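PDB 4O5P: DUF2235 domain-containing protein from Pseudomonas aeruginosa, which is a type VI secretion effector, Tle1, that acts as a phospholipase, probably hydrolysing membrane lipids with an alpha/beta-hydrolase catalytic domain. Local coordinates for residues F123-E128 with I146-V151; L153-F158 with S164-N169. All coordinates share one frame; numbering follows the deposited sequence.

Contact 1 (F123-E128 with I146-V151); sequences FPDIKE and INWGLV
One indole, that of Trp148, is gripped by a loop in two different ways at once: the edge of the Phe123 ring stands on one of its faces while the carboxylate of Asp125 takes up its N-H. The aromatic pair is T-shaped (edge-to-face), with the planes 65° apart and the Phe123 ring centroid 4.6 Å from that of the five-membered ring of Trp148. Phe123 leads with CZ, which comes down over the middle of the indole and lies 3.4 Å from Trp148 CE2. With CG anti to the backbone N (chi1 -177°) the indole leaves the helix toward the loop, and its rotation about CB-CG turns a face to Phe123. At the indole edge, Trp148 NE1 donates to Asp125 OD2 across 3.2 Å. This bond is long and bent, 145° at the hydrogen, and it uses the anti side of the carboxylate. Nearer the helix backbone, Ile126 CG2 touches Trp148 CB at 4.1 Å.

The loop is itself tightly wound. Phe123 O accepts from Ile126 N and Glu128 N, which reach it from opposite faces of its plane, and Lys127 and Glu128 opposite Phe123 form a G1 beta bulge. Around the pair, Tyr114 and Cys116 of strand 111-116 and Val171 of helix 168-178 also touch Trp148. The contact joins the loop after strand 111-116 to helix 139-162. The N-H of the buried Trp148 thus finds an acceptor in an otherwise apolar contact, and a ring face and a directed polar bond together restrict how the indole can turn.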
ATOM      1  N   PHE A 123      -2.099  11.033  11.617  1.00 19.06           N
ATOM      2  CA  PHE A 123      -1.403  12.023  10.807  1.00 21.44           C
ATOM      3  C   PHE A 123      -1.995  13.396  11.124  1.00 19.78           C
ATOM      4  O   PHE A 123      -3.014  13.785  10.539  1.00 20.66           O
ATOM      5  CB  PHE A 123      -1.589  11.728   9.316  1.00 17.29           C
ATOM      6  CG  PHE A 123      -0.585  12.427   8.420  1.00 21.40           C
ATOM      7  CD1 PHE A 123       0.424  13.220   8.959  1.00 24.07           C
ATOM      8  CD2 PHE A 123      -0.667  12.303   7.036  1.00 19.94           C
ATOM      9  CE1 PHE A 123       1.342  13.863   8.137  1.00 21.26           C
ATOM     10  CE2 PHE A 123       0.250  12.945   6.209  1.00 22.22           C
ATOM     11  CZ  PHE A 123       1.250  13.733   6.765  1.00 20.43           C
ATOM     12  N   PRO A 124      -1.366  14.120  12.059  1.00 22.91           N
ATOM     13  CA  PRO A 124      -1.891  15.413  12.536  1.00 25.61           C
ATOM     14  C   PRO A 124      -2.023  16.429  11.408  1.00 24.09           C
ATOM     15  O   PRO A 124      -2.991  17.180  11.401  1.00 24.73           O
ATOM     16  CB  PRO A 124      -0.832  15.870  13.544  1.00 26.89           C
ATOM     17  CG  PRO A 124      -0.181  14.587  14.018  1.00 22.31           C
ATOM     18  CD  PRO A 124      -0.165  13.691  12.803  1.00 23.60           C
ATOM     19  N   ASP A 125      -1.089  16.412  10.457  1.00 24.91           N
ATOM     20  CA  ASP A 125      -1.058  17.378   9.359  1.00 25.93           C
ATOM     21  C   ASP A 125      -2.314  17.361   8.483  1.00 26.84           C
ATOM     22  O   ASP A 125      -2.622  18.351   7.807  1.00 32.15           O
ATOM     23  CB  ASP A 125       0.183  17.164   8.473  1.00 24.25           C
ATOM     24  CG  ASP A 125       1.486  17.406   9.214  1.00 30.92           C
ATOM     25  OD1 ASP A 125       1.534  17.146  10.440  1.00 32.50           O
ATOM     26  OD2 ASP A 125       2.470  17.848   8.568  1.00 25.55           O
ATOM     27  N   ILE A 126      -3.022  16.235   8.482  1.00 22.74           N
ATOM     28  CA  ILE A 126      -4.275  16.104   7.739  1.00 22.46           C
ATOM     29  C   ILE A 126      -5.451  15.885   8.703  1.00 22.03           C
ATOM     30  O   ILE A 126      -6.544  15.470   8.301  1.00 20.86           O
ATOM     31  CB  ILE A 126      -4.208  14.963   6.705  1.00 21.90           C
ATOM     32  CG1 ILE A 126      -3.899  13.629   7.390  1.00 20.24           C
ATOM     33  CG2 ILE A 126      -3.164  15.289   5.610  1.00 20.12           C
ATOM     34  CD1 ILE A 126      -4.295  12.421   6.560  1.00 18.48           C
ATOM     35  N   LYS A 127      -5.192  16.168   9.976  1.00 20.85           N
ATOM     36  CA  LYS A 127      -6.178  16.046  11.062  1.00 25.14           C
ATOM     37  C   LYS A 127      -6.784  14.652  11.212  1.00 24.08           C
ATOM     38  O   LYS A 127      -7.956  14.511  11.568  1.00 21.17           O
ATOM     39  CB  LYS A 127      -7.272  17.111  10.941  1.00 27.52           C
ATOM     40  CG  LYS A 127      -6.742  18.525  11.145  1.00 30.54           C
ATOM     41  CD  LYS A 127      -7.845  19.568  11.039  1.00 33.80           C
ATOM     42  CE  LYS A 127      -8.310  19.711   9.616  1.00 31.49           C
ATOM     43  NZ  LYS A 127      -8.877  21.067   9.395  1.00 44.52           N
ATOM     44  N   GLU A 128      -5.978  13.629  10.926  1.00 22.81           N
ATOM     45  CA  GLU A 128      -6.369  12.246  11.147  1.00 20.52           C
ATOM     46  C   GLU A 128      -5.853  11.910  12.530  1.00 21.52           C
ATOM     47  O   GLU A 128      -4.663  11.631  12.701  1.00 21.72           O
ATOM     48  CB  GLU A 128      -5.712  11.342  10.107  1.00 16.68           C
ATOM     49  CG  GLU A 128      -6.134   9.872  10.169  1.00 23.81           C
ATOM     50  CD  GLU A 128      -5.821   9.147   8.872  1.00 23.54           C
ATOM     51  OE1 GLU A 128      -5.916   9.798   7.802  1.00 19.85           O
ATOM     52  OE2 GLU A 128      -5.473   7.946   8.911  1.00 21.47           O
ATOM     53  N   ILE A 146      -1.836  11.855  -0.457  1.00 15.72           N
ATOM     54  CA  ILE A 146      -1.380  12.311  -1.776  1.00 16.58           C
ATOM     55  C   ILE A 146      -1.385  13.847  -1.848  1.00 18.59           C
ATOM     56  O   ILE A 146      -0.404  14.470  -2.258  1.00 16.35           O
ATOM     57  CB  ILE A 146      -2.274  11.727  -2.900  1.00 17.74           C
ATOM     58  CG1 ILE A 146      -2.178  10.198  -2.901  1.00 14.10           C
ATOM     59  CG2 ILE A 146      -1.834  12.229  -4.261  1.00 13.04           C
ATOM     60  CD1 ILE A 146      -3.369   9.530  -3.536  1.00 14.41           C
ATOM     61  N   ASN A 147      -2.475  14.458  -1.410  1.00 16.39           N
ATOM     62  CA  ASN A 147      -2.576  15.914  -1.490  1.00 16.65           C
ATOM     63  C   ASN A 147      -1.612  16.659  -0.563  1.00 18.14           C
ATOM     64  O   ASN A 147      -1.071  17.712  -0.932  1.00 17.05           O
ATOM     65  CB  ASN A 147      -4.037  16.368  -1.325  1.00 16.13           C
ATOM     66  CG  ASN A 147      -4.878  16.047  -2.561  1.00 18.95           C
ATOM     67  OD1 ASN A 147      -4.363  16.057  -3.673  1.00 18.76           O
ATOM     68  ND2 ASN A 147      -6.165  15.736  -2.366  1.00 18.09           N
ATOM     69  N   TRP A 148      -1.397  16.106   0.629  1.00 14.02           N
ATOM     70  CA  TRP A 148      -0.353  16.574   1.536  1.00 16.82           C
ATOM     71  C   TRP A 148       0.978  16.552   0.796  1.00 17.66           C
ATOM     72  O   TRP A 148       1.740  17.518   0.837  1.00 19.43           O
ATOM     73  CB  TRP A 148      -0.248  15.629   2.743  1.00 20.62           C
ATOM     74  CG  TRP A 148       0.760  16.067   3.773  1.00 17.52           C
ATOM     75  CD1 TRP A 148       0.557  16.974   4.778  1.00 19.33           C
ATOM     76  CD2 TRP A 148       2.115  15.617   3.907  1.00 19.63           C
ATOM     77  NE1 TRP A 148       1.703  17.115   5.527  1.00 19.28           N
ATOM     78  CE2 TRP A 148       2.676  16.292   5.011  1.00 21.82           C
ATOM     79  CE3 TRP A 148       2.919  14.720   3.192  1.00 18.36           C
ATOM     80  CZ2 TRP A 148       3.998  16.101   5.414  1.00 21.05           C
ATOM     81  CZ3 TRP A 148       4.229  14.529   3.598  1.00 19.77           C
ATOM     82  CH2 TRP A 148       4.757  15.216   4.697  1.00 19.74           C
ATOM     83  N   GLY A 149       1.234  15.440   0.111  1.00 16.25           N
ATOM     84  CA  GLY A 149       2.446  15.281  -0.683  1.00 17.26           C
ATOM     85  C   GLY A 149       2.606  16.401  -1.685  1.00 19.76           C
ATOM     86  O   GLY A 149       3.660  17.048  -1.732  1.00 16.41           O
ATOM     87  N   LEU A 150       1.556  16.652  -2.471  1.00 19.38           N
ATOM     88  CA  LEU A 150       1.568  17.783  -3.399  1.00 18.29           C
ATOM     89  C   LEU A 150       1.897  19.117  -2.702  1.00 18.73           C
ATOM     90  O   LEU A 150       2.755  19.866  -3.174  1.00 17.44           O
ATOM     91  CB  LEU A 150       0.254  17.858  -4.187  1.00 17.59           C
ATOM     92  CG  LEU A 150       0.068  16.718  -5.195  1.00 17.10           C
ATOM     93  CD1 LEU A 150      -1.354  16.662  -5.735  1.00 16.68           C
ATOM     94  CD2 LEU A 150       1.076  16.865  -6.341  1.00 19.81           C
ATOM     95  N   VAL A 151       1.254  19.378  -1.563  1.00 19.48           N
ATOM     96  CA  VAL A 151       1.506  20.599  -0.793  1.00 17.94           C
ATOM     97  C   VAL A 151       2.971  20.741  -0.384  1.00 21.55           C
ATOM     98  O   VAL A 151       3.523  21.848  -0.420  1.00 21.29           O
ATOM     99  CB  VAL A 151       0.593  20.685   0.455  1.00 19.36           C
ATOM    100  CG1 VAL A 151       0.937  21.908   1.311  1.00 16.08           C
ATOM    101  CG2 VAL A 151      -0.866  20.719   0.033  1.00 20.29           C
TER

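Contact 2 (L153-F158 with S164-N169); sequences LVDALF and SRLKLN
Leu166, Phe158 and Asp155 build this helix-loop-helix connection, in which the chain leaving helix 139-162 doubles back along that helix before helix 168-178 starts, with Lys167 at its N-cap position. Leu166 supplies both branches. Its CD2 sits over the face of Phe158 in a CH-pi contact, 4.0 Å from the ring centroid and only 9° off the ring normal, while its CD1 reaches Val154 CG1 at 3.9 Å. Phe158 meets the returning chain elsewhere too: its CE2 comes within 3.2 Å of Ser164 OG. Beyond the two segments, Leu210 of helix 195-219 also packs on Phe158.

Asp155 provides the polar part. With chi1 at -176° its carboxylate swings across to the incoming backbone, and the two oxygens divide their work: OD1 serves the loop, whereas OD2 is hydrogen-bonded to Tyr114 OH on strand 111-116. The same helix residue thereby links the returning loop to strand 111-116. Arg165 passes its CB close by, but its guanidinium leads off to a salt bridge with Asp104. The loop is held at Leu166, whose backbone N donates to Asp155 OD1 over 2.7 Å, nearly along the carboxylate C-O axis and with 155° at the hydrogen.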
ATOM      1  N   LEU A 153       5.610  20.095  -1.891  1.00 20.10           N
ATOM      2  CA  LEU A 153       6.379  20.642  -2.997  1.00 21.28           C
ATOM      3  C   LEU A 153       6.277  22.167  -2.972  1.00 22.73           C
ATOM      4  O   LEU A 153       7.266  22.900  -3.188  1.00 22.81           O
ATOM      5  CB  LEU A 153       5.811  20.126  -4.319  1.00 20.19           C
ATOM      6  CG  LEU A 153       5.834  18.623  -4.643  1.00 24.24           C
ATOM      7  CD1 LEU A 153       5.456  18.431  -6.106  1.00 22.07           C
ATOM      8  CD2 LEU A 153       7.186  17.987  -4.358  1.00 20.32           C
ATOM      9  N   VAL A 154       5.057  22.629  -2.713  1.00 20.02           N
ATOM     10  CA  VAL A 154       4.789  24.046  -2.591  1.00 20.56           C
ATOM     11  C   VAL A 154       5.648  24.577  -1.445  1.00 24.47           C
ATOM     12  O   VAL A 154       6.307  25.605  -1.592  1.00 25.01           O
ATOM     13  CB  VAL A 154       3.287  24.331  -2.345  1.00 21.55           C
ATOM     14  CG1 VAL A 154       3.079  25.772  -1.888  1.00 23.48           C
ATOM     15  CG2 VAL A 154       2.464  24.062  -3.592  1.00 18.89           C
ATOM     16  N   ASP A 155       5.654  23.849  -0.324  1.00 20.95           N
ATOM     17  CA  ASP A 155       6.442  24.201   0.855  1.00 23.48           C
ATOM     18  C   ASP A 155       7.931  24.310   0.549  1.00 24.27           C
ATOM     19  O   ASP A 155       8.581  25.254   0.977  1.00 26.39           O
ATOM     20  CB  ASP A 155       6.224  23.173   1.969  1.00 21.75           C
ATOM     21  CG  ASP A 155       6.949  23.541   3.257  1.00 29.25           C
ATOM     22  OD1 ASP A 155       6.527  24.510   3.915  1.00 32.95           O
ATOM     23  OD2 ASP A 155       7.935  22.863   3.625  1.00 27.18           O
ATOM     24  N   ALA A 156       8.461  23.339  -0.189  1.00 23.18           N
ATOM     25  CA  ALA A 156       9.868  23.351  -0.573  1.00 25.80           C
ATOM     26  C   ALA A 156      10.224  24.598  -1.381  1.00 24.64           C
ATOM     27  O   ALA A 156      11.240  25.245  -1.107  1.00 26.03           O
ATOM     28  CB  ALA A 156      10.229  22.082  -1.340  1.00 21.19           C
ATOM     29  N   LEU A 157       9.389  24.939  -2.368  1.00 26.38           N
ATOM     30  CA  LEU A 157       9.662  26.151  -3.157  1.00 24.30           C
ATOM     31  C   LEU A 157       9.547  27.400  -2.278  1.00 28.49           C
ATOM     32  O   LEU A 157      10.403  28.278  -2.317  1.00 26.44           O
ATOM     33  CB  LEU A 157       8.709  26.252  -4.356  1.00 22.13           C
ATOM     34  CG  LEU A 157       9.075  27.221  -5.486  1.00 23.81           C
ATOM     35  CD1 LEU A 157      10.539  27.058  -5.890  1.00 23.35           C
ATOM     36  CD2 LEU A 157       8.175  27.025  -6.697  1.00 23.81           C
ATOM     37  N   PHE A 158       8.477  27.448  -1.488  1.00 25.28           N
ATOM     38  CA  PHE A 158       8.170  28.549  -0.590  1.00 25.22           C
ATOM     39  C   PHE A 158       9.348  28.831   0.322  1.00 30.44           C
ATOM     40  O   PHE A 158       9.717  29.986   0.524  1.00 29.25           O
ATOM     41  CB  PHE A 158       6.946  28.171   0.247  1.00 31.43           C
ATOM     42  CG  PHE A 158       6.320  29.315   0.994  1.00 34.75           C
ATOM     43  CD1 PHE A 158       5.475  30.205   0.344  1.00 32.23           C
ATOM     44  CD2 PHE A 158       6.532  29.468   2.361  1.00 35.99           C
ATOM     45  CE1 PHE A 158       4.881  31.251   1.028  1.00 37.47           C
ATOM     46  CE2 PHE A 158       5.936  30.516   3.062  1.00 40.71           C
ATOM     47  CZ  PHE A 158       5.107  31.408   2.393  1.00 43.50           C
ATOM     48  N   SER A 164      10.729  30.854   4.754  1.00 36.65           N
ATOM     49  CA  SER A 164       9.773  30.397   5.756  1.00 37.98           C
ATOM     50  C   SER A 164       9.092  29.158   5.195  1.00 33.54           C
ATOM     51  O   SER A 164       9.183  28.880   3.998  1.00 35.89           O
ATOM     52  CB  SER A 164       8.742  31.481   6.066  1.00 35.99           C
ATOM     53  OG  SER A 164       8.114  31.930   4.878  1.00 43.43           O
ATOM     54  N   ARG A 165       8.418  28.403   6.045  1.00 30.75           N
ATOM     55  CA  ARG A 165       7.700  27.231   5.566  1.00 29.28           C
ATOM     56  C   ARG A 165       6.215  27.418   5.816  1.00 35.66           C
ATOM     57  O   ARG A 165       5.829  28.228   6.664  1.00 33.05           O
ATOM     58  CB  ARG A 165       8.221  25.969   6.257  1.00 34.31           C
ATOM     59  CG  ARG A 165       9.044  26.246   7.511  1.00 34.24           C
ATOM     60  CD  ARG A 165       9.998  25.090   7.830  1.00 36.96           C
ATOM     61  NE  ARG A 165      11.384  25.340   7.415  1.00 36.62           N
ATOM     62  CZ  ARG A 165      12.355  24.428   7.474  1.00 43.49           C
ATOM     63  NH1 ARG A 165      12.091  23.208   7.921  1.00 46.14           N
ATOM     64  NH2 ARG A 165      13.589  24.723   7.084  1.00 38.30           N
ATOM     65  N   LEU A 166       5.381  26.687   5.080  1.00 34.53           N
ATOM     66  CA  LEU A 166       3.929  26.824   5.227  1.00 33.17           C
ATOM     67  C   LEU A 166       3.475  26.506   6.654  1.00 34.72           C
ATOM     68  O   LEU A 166       3.939  25.545   7.264  1.00 34.27           O
ATOM     69  CB  LEU A 166       3.195  25.937   4.224  1.00 29.37           C
ATOM     70  CG  LEU A 166       3.449  26.183   2.731  1.00 33.53           C
ATOM     71  CD1 LEU A 166       2.762  25.102   1.900  1.00 31.00           C
ATOM     72  CD2 LEU A 166       2.973  27.564   2.307  1.00 30.15           C
ATOM     73  N   LYS A 167       2.582  27.325   7.197  1.00 38.67           N
ATOM     74  CA  LYS A 167       2.031  27.024   8.511  1.00 37.00           C
ATOM     75  C   LYS A 167       1.103  25.812   8.436  1.00 37.07           C
ATOM     76  O   LYS A 167       0.313  25.689   7.501  1.00 40.23           O
ATOM     77  CB  LYS A 167       1.289  28.226   9.093  1.00 39.69           C
ATOM     78  CG  LYS A 167       2.193  29.225   9.808  1.00 39.98           C
ATOM     79  CD  LYS A 167       1.416  30.473  10.174  1.00 42.90           C
ATOM     80  CE  LYS A 167       0.727  31.051   8.948  1.00 45.89           C
ATOM     81  NZ  LYS A 167       1.690  31.241   7.833  1.00 43.01           N
ATOM     82  N   LEU A 168       1.229  24.934   9.429  1.00 34.60           N
ATOM     83  CA  LEU A 168       0.420  23.724   9.576  1.00 37.38           C
ATOM     84  C   LEU A 168      -1.078  23.971   9.346  1.00 39.47           C
ATOM     85  O   LEU A 168      -1.782  23.122   8.784  1.00 36.64           O
ATOM     86  CB  LEU A 168       0.675  23.133  10.963  1.00 29.12           C
ATOM     87  CG  LEU A 168       0.020  21.818  11.374  1.00 34.89           C
ATOM     88  CD1 LEU A 168       0.987  21.006  12.210  1.00 41.88           C
ATOM     89  CD2 LEU A 168      -1.219  22.088  12.165  1.00 37.52           C
ATOM     90  N   ASN A 169      -1.555  25.137   9.779  1.00 40.15           N
ATOM     91  CA  ASN A 169      -2.943  25.530   9.557  1.00 42.85           C
ATOM     92  C   ASN A 169      -3.252  25.581   8.067  1.00 36.18           C
ATOM     93  O   ASN A 169      -4.290  25.084   7.607  1.00 41.85           O
ATOM     94  CB  ASN A 169      -3.217  26.897  10.194  1.00 43.88           C
ATOM     95  CG  ASN A 169      -4.661  27.341  10.025  1.00 48.51           C
ATOM     96  OD1 ASN A 169      -5.573  26.769  10.631  1.00 52.97           O
ATOM     97  ND2 ASN A 169      -4.879  28.367   9.205  1.00 48.82           N
TER

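In the fold
Read from the N terminus, the chain leaves strand 111-116, turns through 123-128 and enters helix 139-162, where contact 1 closes the loop against the middle of the helix. Contact 2 opens only afterwards, on the later turns of the same helix, and closes the short return that leads into helix 168-178. The two are therefore in series, neither nested nor crossed, with centres about 12 Å apart. They touch where Val151 CG1 packs on Leu166 CD1 at 3.7 Å. Strand 111-116 borders both contacts, and helix 168-178 packs back on the first segment of the helix through Leu174 on Val151. Together they bring the loop before helix 139-162 and the return after it onto adjoining parts of that helix.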